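Side-chain contacts in T-cell surface glycoprotein CD1A1 antigen (Gallus gallus, PDB 3JVG), which probably presents lipid antigens at the cell surface to T cells, as other CD1 glycoproteins do, paired with beta-2-microglobulin: residues 31-36 against 237-242; 121-126 against 156-161. One frame throughout, in Å; residues are numbered along the deposited sequence.

Contact 1. Residues 31-36 against 237-242; sequences GDVKMG and ADLTYQ
Val33 and Leu239 bring the two backbones nearest, with their CA atoms still 8.1 Å apart: the turn at Asp32 leading into strand 33-38 faces the loop that runs into strand 241-249, and side chains bridge the gap. The main link is polar. Tyr241 OH donates to Asp32 OD2 over 2.5 Å, a short bond. The two side chains reach out from opposite directions; carboxylate and ring are nearly coplanar, 9° apart, and OD2 sits at the ring edge, in its plane. The hydroxyl meets OD2 on the anti side, 21° out of the carboxylate plane. Asp32 CG stands between its backbone N and carbonyl carbon (chi1 56°), which sets OD2 where Tyr241 OH can reach it. The other oxygen, OD1, is hydrogen-bonded to Tyr207 OH, so two phenol hydroxyls hold one carboxylate, one at each oxygen, which would be consistent with a charged acid. Beside this pair, Leu239 CD1 rests on the backbone carbonyl, 3.7 Å from Asp32 O, and its CD2 makes a loose apolar contact with Val33 CG2 at 4.4 Å. Leu239 also packs on Tyr207, and its carbonyl oxygen accepts from Arg179 NH2. This is an interdomain contact of the MHC class I-like fold, where the underside of the antigen-binding platform meets the membrane-proximal C1-set immunoglobulin domain.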
loop_
_atom_site.group_PDB
_atom_site.type_symbol
_atom_site.label_atom_id
_atom_site.label_comp_id
_atom_site.label_asym_id
_atom_site.label_seq_id
_atom_site.Cartn_x
_atom_site.Cartn_y
_atom_site.Cartn_z
ATOM N N GLY A 31 10.819 -1.086 -2.473
ATOM C CA GLY A 31 9.784 -1.955 -3.055
ATOM C C GLY A 31 8.572 -1.940 -2.132
ATOM O O GLY A 31 7.984 -0.856 -1.849
ATOM N N ASP A 32 8.177 -3.108 -1.629
ATOM C CA ASP A 32 7.065 -3.129 -0.659
ATOM C C ASP A 32 7.609 -3.393 0.744
ATOM O O ASP A 32 6.849 -3.724 1.618
ATOM C CB ASP A 32 5.994 -4.188 -1.007
ATOM C CG ASP A 32 6.569 -5.588 -1.127
ATOM O OD1 ASP A 32 7.791 -5.754 -0.980
ATOM O OD2 ASP A 32 5.797 -6.565 -1.377
ATOM N N VAL A 33 8.922 -3.307 0.934
ATOM C CA VAL A 33 9.495 -3.470 2.270
ATOM C C VAL A 33 9.492 -2.116 2.978
ATOM O O VAL A 33 10.113 -1.128 2.477
ATOM C CB VAL A 33 10.916 -4.003 2.212
ATOM C CG1 VAL A 33 11.523 -4.025 3.629
ATOM C CG2 VAL A 33 10.999 -5.390 1.500
ATOM N N LYS A 34 8.780 -2.038 4.107
ATOM C CA LYS A 34 8.680 -0.772 4.837
ATOM C C LYS A 34 9.965 -0.511 5.613
ATOM O O LYS A 34 10.273 -1.254 6.537
ATOM C CB LYS A 34 7.462 -0.769 5.746
ATOM C CG LYS A 34 6.134 -0.619 4.939
ATOM C CD LYS A 34 4.897 -0.848 5.852
ATOM C CE LYS A 34 3.558 -0.613 5.092
ATOM N NZ LYS A 34 2.323 -0.457 5.986
ATOM N N MET A 35 10.715 0.544 5.230
ATOM C CA MET A 35 12.004 0.816 5.863
ATOM C C MET A 35 11.780 1.508 7.189
ATOM O O MET A 35 12.446 1.207 8.148
ATOM C CB MET A 35 12.903 1.671 4.970
ATOM C CG MET A 35 13.321 0.937 3.690
ATOM S SD MET A 35 14.482 1.991 2.806
ATOM C CE MET A 35 13.396 3.334 2.364
ATOM N N GLY A 36 10.843 2.436 7.237
ATOM C CA GLY A 36 10.526 3.163 8.452
ATOM C C GLY A 36 9.426 4.192 8.230
ATOM O O GLY A 36 8.771 4.237 7.174
ATOM N N ALA A 237 -0.518 -9.542 7.091
ATOM C CA ALA A 237 0.283 -8.792 8.029
ATOM C C ALA A 237 1.711 -9.257 8.121
ATOM O O ALA A 237 2.558 -8.498 8.566
ATOM C CB ALA A 237 -0.355 -8.797 9.418
ATOM N N ASP A 238 2.010 -10.473 7.671
ATOM C CA ASP A 238 3.409 -10.923 7.729
ATOM C C ASP A 238 4.133 -10.660 6.413
ATOM O O ASP A 238 5.004 -11.441 6.022
ATOM C CB ASP A 238 3.469 -12.433 8.128
ATOM C CG ASP A 238 2.852 -13.325 7.075
ATOM O OD1 ASP A 238 2.230 -12.776 6.127
ATOM O OD2 ASP A 238 2.997 -14.566 7.156
ATOM N N LEU A 239 3.756 -9.593 5.698
ATOM C CA LEU A 239 4.297 -9.335 4.358
ATOM C C LEU A 239 4.286 -10.545 3.375
ATOM O O LEU A 239 5.324 -10.942 2.782
ATOM C CB LEU A 239 5.695 -8.683 4.452
ATOM C CG LEU A 239 6.204 -8.040 3.126
ATOM C CD1 LEU A 239 5.278 -6.957 2.574
ATOM C CD2 LEU A 239 7.622 -7.531 3.300
ATOM N N THR A 240 3.091 -11.115 3.217
ATOM C CA THR A 240 2.808 -12.073 2.172
ATOM C C THR A 240 1.497 -11.550 1.669
ATOM O O THR A 240 0.996 -10.566 2.224
ATOM C CB THR A 240 2.655 -13.512 2.699
ATOM O OG1 THR A 240 1.592 -13.610 3.654
ATOM C CG2 THR A 240 3.960 -14.000 3.328
ATOM N N TYR A 241 0.950 -12.191 0.641
ATOM C CA TYR A 241 -0.197 -11.705 -0.071
ATOM C C TYR A 241 -1.225 -12.824 -0.286
ATOM O O TYR A 241 -0.911 -14.031 -0.128
ATOM C CB TYR A 241 0.252 -11.131 -1.399
ATOM C CG TYR A 241 1.117 -9.866 -1.242
ATOM C CD1 TYR A 241 0.512 -8.623 -1.026
ATOM C CD2 TYR A 241 2.513 -9.932 -1.283
ATOM C CE1 TYR A 241 1.260 -7.441 -0.899
ATOM C CE2 TYR A 241 3.316 -8.756 -1.136
ATOM C CZ TYR A 241 2.673 -7.512 -0.920
ATOM O OH TYR A 241 3.381 -6.322 -0.767
ATOM N N GLN A 242 -2.451 -12.398 -0.658
ATOM C CA GLN A 242 -3.557 -13.281 -0.868
ATOM C C GLN A 242 -4.260 -12.811 -2.070
ATOM O O GLN A 242 -4.328 -11.596 -2.315
ATOM C CB GLN A 242 -4.598 -13.191 0.246
ATOM C CG GLN A 242 -4.149 -13.560 1.603
ATOM C CD GLN A 242 -5.312 -14.102 2.480
ATOM O OE1 GLN A 242 -6.338 -14.621 1.984
ATOM N NE2 GLN A 242 -5.146 -13.957 3.779
#

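Contact 2. Residues 121-126 against 156-161; sequences FNLDAG and VLLNDT. With NAG (2-acetamido-2-deoxy-beta-D-glucopyranose), chain I.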
loop_
_atom_site.group_PDB
_atom_site.type_symbol
_atom_site.label_atom_id
_atom_site.label_comp_id
_atom_site.label_asym_id
_atom_site.label_seq_id
_atom_site.Cartn_x
_atom_site.Cartn_y
_atom_site.Cartn_z
ATOM N N PHE A 121 7.858 17.496 -10.481
ATOM C CA PHE A 121 9.183 17.929 -10.801
ATOM C C PHE A 121 9.652 17.391 -12.146
ATOM O O PHE A 121 9.428 16.220 -12.488
ATOM C CB PHE A 121 10.151 17.504 -9.712
ATOM C CG PHE A 121 11.498 18.261 -9.760
ATOM C CD1 PHE A 121 11.591 19.596 -9.342
ATOM C CD2 PHE A 121 12.645 17.635 -10.224
ATOM C CE1 PHE A 121 12.839 20.304 -9.394
ATOM C CE2 PHE A 121 13.884 18.313 -10.273
ATOM C CZ PHE A 121 13.967 19.660 -9.859
ATOM N N ASN A 122 10.311 18.257 -12.897
ATOM C CA ASN A 122 10.889 17.890 -14.157
ATOM C C ASN A 122 12.361 17.895 -13.909
ATOM O O ASN A 122 12.937 18.971 -13.744
ATOM C CB ASN A 122 10.542 18.971 -15.166
ATOM C CG ASN A 122 10.957 18.620 -16.583
ATOM O OD1 ASN A 122 12.078 18.115 -16.849
ATOM N ND2 ASN A 122 10.060 18.931 -17.529
ATOM N N LEU A 123 12.967 16.708 -13.858
ATOM C CA LEU A 123 14.412 16.569 -13.570
ATOM C C LEU A 123 15.344 17.293 -14.581
ATOM O O LEU A 123 16.292 17.966 -14.174
ATOM C CB LEU A 123 14.822 15.099 -13.436
ATOM C CG LEU A 123 16.287 14.781 -13.064
ATOM C CD1 LEU A 123 16.649 14.946 -11.525
ATOM C CD2 LEU A 123 16.742 13.410 -13.582
ATOM N N ASP A 124 15.116 17.136 -15.874
ATOM C CA ASP A 124 16.081 17.699 -16.855
ATOM C C ASP A 124 16.120 19.237 -16.854
ATOM O O ASP A 124 17.178 19.847 -16.885
ATOM C CB ASP A 124 15.828 17.154 -18.275
ATOM C CG ASP A 124 16.257 15.677 -18.439
ATOM O OD1 ASP A 124 15.982 15.090 -19.516
ATOM O OD2 ASP A 124 16.864 15.091 -17.502
ATOM N N ALA A 125 14.952 19.860 -16.789
ATOM C CA ALA A 125 14.858 21.305 -16.787
ATOM C C ALA A 125 15.052 21.832 -15.379
ATOM O O ALA A 125 15.236 23.013 -15.188
ATOM C CB ALA A 125 13.513 21.735 -17.325
ATOM N N GLY A 126 15.013 20.957 -14.387
ATOM C CA GLY A 126 15.087 21.422 -13.024
ATOM C C GLY A 126 13.992 22.433 -12.754
ATOM O O GLY A 126 14.247 23.500 -12.214
ATOM N N VAL A 156 20.025 16.983 -7.901
ATOM C CA VAL A 156 21.086 16.115 -7.411
ATOM C C VAL A 156 20.554 15.097 -6.411
ATOM O O VAL A 156 21.047 13.974 -6.369
ATOM C CB VAL A 156 22.236 16.915 -6.762
ATOM C CG1 VAL A 156 23.187 15.992 -6.112
ATOM C CG2 VAL A 156 23.045 17.673 -7.828
ATOM N N LEU A 157 19.611 15.513 -5.567
ATOM C CA LEU A 157 19.042 14.601 -4.589
ATOM C C LEU A 157 18.385 13.446 -5.315
ATOM O O LEU A 157 18.593 12.281 -4.953
ATOM C CB LEU A 157 18.014 15.322 -3.681
ATOM C CG LEU A 157 18.621 15.820 -2.309
ATOM C CD1 LEU A 157 20.059 15.442 -1.984
ATOM C CD2 LEU A 157 18.402 17.261 -1.935
ATOM N N LEU A 158 17.573 13.767 -6.331
ATOM C CA LEU A 158 16.851 12.730 -7.094
ATOM C C LEU A 158 17.812 11.874 -7.928
ATOM O O LEU A 158 17.790 10.662 -7.819
ATOM C CB LEU A 158 15.748 13.325 -7.994
ATOM C CG LEU A 158 14.511 13.924 -7.303
ATOM C CD1 LEU A 158 13.660 14.698 -8.382
ATOM C CD2 LEU A 158 13.681 12.884 -6.512
ATOM N N ASN A 159 18.696 12.490 -8.698
ATOM C CA ASN A 159 19.462 11.741 -9.704
ATOM C C ASN A 159 20.741 11.085 -9.183
ATOM O O ASN A 159 21.203 10.114 -9.779
ATOM C CB ASN A 159 19.758 12.585 -10.952
ATOM C CG ASN A 159 19.956 11.717 -12.225
ATOM O OD1 ASN A 159 19.163 10.811 -12.481
ATOM N ND2 ASN A 159 21.005 12.004 -13.016
ATOM N N ASP A 160 21.306 11.604 -8.086
ATOM C CA ASP A 160 22.582 11.119 -7.577
ATOM C C ASP A 160 22.417 10.475 -6.197
ATOM O O ASP A 160 22.654 9.268 -6.000
ATOM C CB ASP A 160 23.616 12.249 -7.527
ATOM C CG ASP A 160 23.810 12.948 -8.891
ATOM O OD1 ASP A 160 23.907 12.280 -9.958
ATOM O OD2 ASP A 160 23.837 14.193 -8.910
ATOM N N THR A 161 21.978 11.269 -5.232
ATOM C CA THR A 161 21.945 10.770 -3.898
ATOM C C THR A 161 20.855 9.692 -3.656
ATOM O O THR A 161 21.135 8.685 -3.010
ATOM C CB THR A 161 22.107 11.881 -2.811
ATOM O OG1 THR A 161 21.089 11.827 -1.816
ATOM C CG2 THR A 161 22.335 13.247 -3.367
HETATM C C1 NAG I . 21.384 11.287 -14.233
HETATM C C2 NAG I . 21.653 12.264 -15.407
HETATM C C3 NAG I . 22.224 11.564 -16.665
HETATM C C4 NAG I . 23.535 10.862 -16.291
HETATM C C5 NAG I . 23.376 9.935 -15.048
HETATM C C6 NAG I . 24.771 9.547 -14.517
HETATM C C7 NAG I . 20.456 14.376 -15.210
HETATM C C8 NAG I . 19.276 15.196 -15.608
HETATM N N2 NAG I . 20.517 13.141 -15.725
HETATM O O3 NAG I . 22.432 12.479 -17.740
HETATM O O4 NAG I . 24.098 10.194 -17.429
HETATM O O5 NAG I . 22.552 10.466 -13.978
HETATM O O6 NAG I . 24.728 8.533 -13.537
HETATM O O7 NAG I . 21.304 14.855 -14.441
#
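Leu123 and Asn159 both carry CG anti to the backbone N (chi1 -177° and -154°), which lays the leucine branches against helix 148-172 and the asparagine amide out beside them; the two side chains run nearly perpendicular. The end of strand 116-122 and its turn pack here against one of the two long helices over the platform sheet of the MHC class I-like domain. Leu123 CD1 lies 3.9 Å from Asn159 CB and 4.0 Å from Leu158 CB, while its CD2 comes to 3.7 Å from Asn159 OD1. Leu158 and Leu123 lie alongside but point opposite ways, and Leu158 CD1 sits 3.6 Å from Phe121 CD2, approaching the ring obliquely. Phe121 is further held by Trp128, edge-to-face. Within the helix segment the backbone widens into a pi-type turn, where Val156 O accepts from both Asp160 N and Thr161 N. Asn159 ND2 is joined to C1 of an N-acetylglucosamine at 1.5 Å. The sugar's acetamido methyl, C8, lies 3.7 Å from Leu123 CD2 and 3.1 Å from Asp124 OD2. The contact is mostly apolar, with a covalent sugar at its outer rim: the N-linked amide keeps its oxygen beside a leucine methyl, and the glycan's methyl lies between that leucine and the Asp124 carboxylate, partly apolar and partly beside a polar group.

From the N terminus the chain lays down the platform strands 6-18, 21-30 and 33-38, and the last of these begins at contact 1. It then runs through helix 58-82 and the strands from 89 onward to strand 116-122, where contact 2 opens; helix 148-172 closes that loop 30 residues later. Only after the crossing into the immunoglobulin domain does 237-242 return to 31-36, so contact 2 is nested within the far longer loop of contact 1. Their centres are about 28 Å apart and they do not touch. Both reach the eight-stranded sheet: 121-126 with 156-161 fastens a helix over it, whereas 31-36 with 237-242 ties it to the second domain.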